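Local coordinates for putative cellulase CEL6 (PDB 1UP2), which probably hydrolyses internal beta-1,4-glucosidic bonds of cellulose, as a family 6 glycoside hydrolase, at residues V215-R220 / L258-P263. Numbering follows the deposited sequence.
With BGC (beta-D-glucopyranose), chain E; IFM (5-hydroxymethyl-3,4-dihydroxypiperidine), chain D; ACT (acetate ion), chain H.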
# COMPACT_ATOMS: atom_id res chain seq x y z
N VAL A 215 -7.18 -3.61 -5.79
CA VAL A 215 -6.03 -4.44 -5.64
C VAL A 215 -6.01 -4.98 -4.22
O VAL A 215 -6.52 -4.34 -3.29
CB VAL A 215 -4.72 -3.72 -5.97
CG1 VAL A 215 -4.68 -3.35 -7.45
CG2 VAL A 215 -4.52 -2.48 -5.11
N ILE A 216 -5.44 -6.17 -4.04
CA ILE A 216 -5.29 -6.77 -2.71
C ILE A 216 -3.81 -6.96 -2.37
O ILE A 216 -3.06 -7.47 -3.16
CB ILE A 216 -6.00 -8.16 -2.65
CG1 ILE A 216 -7.49 -8.05 -2.95
CG2 ILE A 216 -5.73 -8.86 -1.31
CD1 ILE A 216 -8.18 -9.40 -3.29
N ASP A 217 -3.42 -6.56 -1.16
CA ASP A 217 -2.09 -6.80 -0.66
C ASP A 217 -2.04 -8.27 -0.22
O ASP A 217 -2.64 -8.64 0.78
CB ASP A 217 -1.80 -5.87 0.52
CG ASP A 217 -0.35 -5.84 0.90
OD1 ASP A 217 0.45 -6.65 0.37
OD2 ASP A 217 0.07 -5.03 1.78
N THR A 218 -1.27 -9.06 -0.96
CA THR A 218 -1.00 -10.47 -0.65
C THR A 218 0.41 -10.71 -0.14
O THR A 218 0.89 -11.87 -0.10
CB THR A 218 -1.24 -11.35 -1.90
OG1 THR A 218 -0.51 -10.81 -3.03
CG2 THR A 218 -2.72 -11.32 -2.34
N SER A 219 1.07 -9.66 0.32
CA SER A 219 2.43 -9.80 0.84
C SER A 219 2.59 -10.81 2.00
O SER A 219 3.58 -11.52 2.07
CB SER A 219 2.97 -8.44 1.26
OG SER A 219 2.13 -7.84 2.22
N ARG A 220 1.61 -10.89 2.90
CA ARG A 220 1.75 -11.68 4.11
C ARG A 220 0.52 -12.53 4.46
O ARG A 220 0.33 -12.90 5.65
CB ARG A 220 2.10 -10.74 5.28
CG ARG A 220 3.36 -10.01 5.08
CD ARG A 220 3.86 -9.20 6.28
NE ARG A 220 2.93 -8.13 6.66
CZ ARG A 220 3.09 -7.37 7.75
NH1 ARG A 220 4.14 -7.54 8.54
NH2 ARG A 220 2.21 -6.41 8.02
N LEU A 258 -1.01 -7.44 -5.24
CA LEU A 258 0.28 -6.72 -5.14
C LEU A 258 0.94 -6.99 -3.78
O LEU A 258 0.27 -7.41 -2.86
CB LEU A 258 0.07 -5.23 -5.26
CG LEU A 258 -0.48 -4.70 -6.59
CD1 LEU A 258 -0.77 -3.19 -6.52
CD2 LEU A 258 0.43 -5.05 -7.73
N TRP A 259 2.23 -6.77 -3.67
CA TRP A 259 2.88 -6.72 -2.36
C TRP A 259 3.04 -5.23 -2.07
O TRP A 259 3.88 -4.55 -2.67
CB TRP A 259 4.21 -7.48 -2.34
CG TRP A 259 4.05 -8.95 -2.34
CD1 TRP A 259 2.91 -9.68 -2.64
CD2 TRP A 259 5.08 -9.92 -2.08
NE1 TRP A 259 3.18 -11.03 -2.56
CE2 TRP A 259 4.50 -11.20 -2.22
CE3 TRP A 259 6.43 -9.83 -1.73
CZ2 TRP A 259 5.25 -12.39 -2.04
CZ3 TRP A 259 7.17 -10.98 -1.57
CH2 TRP A 259 6.57 -12.25 -1.70
N ILE A 260 2.15 -4.70 -1.24
CA ILE A 260 2.14 -3.28 -0.94
C ILE A 260 3.01 -3.06 0.28
O ILE A 260 4.04 -2.41 0.19
CB ILE A 260 0.68 -2.77 -0.80
CG1 ILE A 260 -0.06 -2.94 -2.15
CG2 ILE A 260 0.66 -1.31 -0.39
CD1 ILE A 260 -1.59 -2.68 -2.13
N LYS A 261 2.63 -3.63 1.42
CA LYS A 261 3.56 -3.79 2.55
C LYS A 261 4.78 -4.58 2.07
O LYS A 261 4.62 -5.50 1.27
CB LYS A 261 2.87 -4.55 3.70
CG LYS A 261 3.79 -4.97 4.86
CD LYS A 261 4.19 -3.73 5.72
CE LYS A 261 5.22 -4.10 6.80
NZ LYS A 261 5.83 -2.90 7.49
N ARG A 262 5.98 -4.24 2.58
CA ARG A 262 7.22 -4.98 2.26
C ARG A 262 7.55 -6.06 3.31
O ARG A 262 7.84 -5.72 4.47
CB ARG A 262 8.39 -4.00 2.12
CG ARG A 262 8.20 -2.96 1.02
CD ARG A 262 9.47 -2.16 0.63
NE ARG A 262 9.41 -1.70 -0.76
CZ ARG A 262 10.38 -1.08 -1.42
NH1 ARG A 262 11.53 -0.77 -0.84
NH2 ARG A 262 10.17 -0.72 -2.68
N PRO A 263 7.46 -7.34 2.93
CA PRO A 263 7.74 -8.44 3.88
C PRO A 263 9.10 -8.28 4.55
O PRO A 263 10.08 -8.02 3.86
CB PRO A 263 7.73 -9.68 2.99
CG PRO A 263 6.72 -9.35 1.95
CD PRO A 263 7.05 -7.85 1.61
C2 BGC E . 5.91 2.08 7.92
C3 BGC E . 6.72 2.61 6.71
C4 BGC E . 7.14 1.51 5.73
C5 BGC E . 5.94 0.56 5.43
C6 BGC E . 6.23 -0.65 4.52
C1 BGC E . 4.85 1.09 7.47
O2 BGC E . 5.37 3.12 8.74
O3 BGC E . 7.84 3.36 7.14
O4 BGC E . 7.63 2.16 4.57
O5 BGC E . 5.40 0.08 6.64
O6 BGC E . 7.00 -1.62 5.21
O4 IFM D . 4.30 0.47 8.62
C4 IFM D . 3.00 -0.08 8.39
C3 IFM D . 2.89 -1.22 9.36
O3 IFM D . 3.59 -2.35 8.84
C2 IFM D . 1.43 -1.54 9.69
N IFM D . 0.74 -0.43 10.34
C1 IFM D . 1.20 0.91 9.98
C5 IFM D . 1.91 1.00 8.61
C6 IFM D . 0.91 1.04 7.47
O6 IFM D . 0.38 -0.22 7.15
C ACT H . 14.37 1.98 -1.69
O ACT H . 13.75 1.32 -0.86
OXT ACT H . 14.28 1.79 -2.92
CH3 ACT H . 15.31 3.07 -1.21
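At the sugar-binding cleft of this family 6 glycoside hydrolase, the carboxyl ends of the parallel strands 213-217 and 254-258 and the loops that leave them meet beside the bound sugar, joined by the end of the strand pairing and by the carboxylate of Asp217. The parallel pairing ends with two backbone bonds, Leu258 N to Ile216 O (2.9 Å) and Thr218 N to Leu258 O (3.0 Å). Beyond it the Asp217 carboxylate takes over: with CG anti to the backbone N (chi1 -167°), it reaches across to the departing loop, where Ile260 N donates to OD1 (3.0 Å) and Lys261 N to OD2 (2.9 Å), both from above the carboxylate plane. OD1 also receives Ser219 N, closing an Asx turn, and Ser219 OG at 2.8 Å, while OD2 has a further donor in Ser190 N. In this turn Ser219 CA sits over one face of the Trp259 indole, a CH-pi contact 3.6 Å from the centroid of the five-membered ring. At the ring's edge lies Thr218 OG1; this hydroxyl and Trp259 NE1 both bond Ala243 O. Deeper, Val215 CB meets Leu258 CD1. On the cleft side chi1 of Lys261 (172°) sets its CG over one face of the Arg220 guanidinium, toward the rim; Arg220 is salt-bridged to Asp267. A bend at chi2 (72°) then directs Lys261 NZ to the ligand, where it bonds O3 of the piperidine (2.7 Å) and both O6 and O5 of the glucose unit. One buried carboxylate thus accepts backbone donors from both loops and from Ser190, and holds the backbone of Lys261, from which the side chain reaches out so that its ammonium grips two adjoining sugar-like rings.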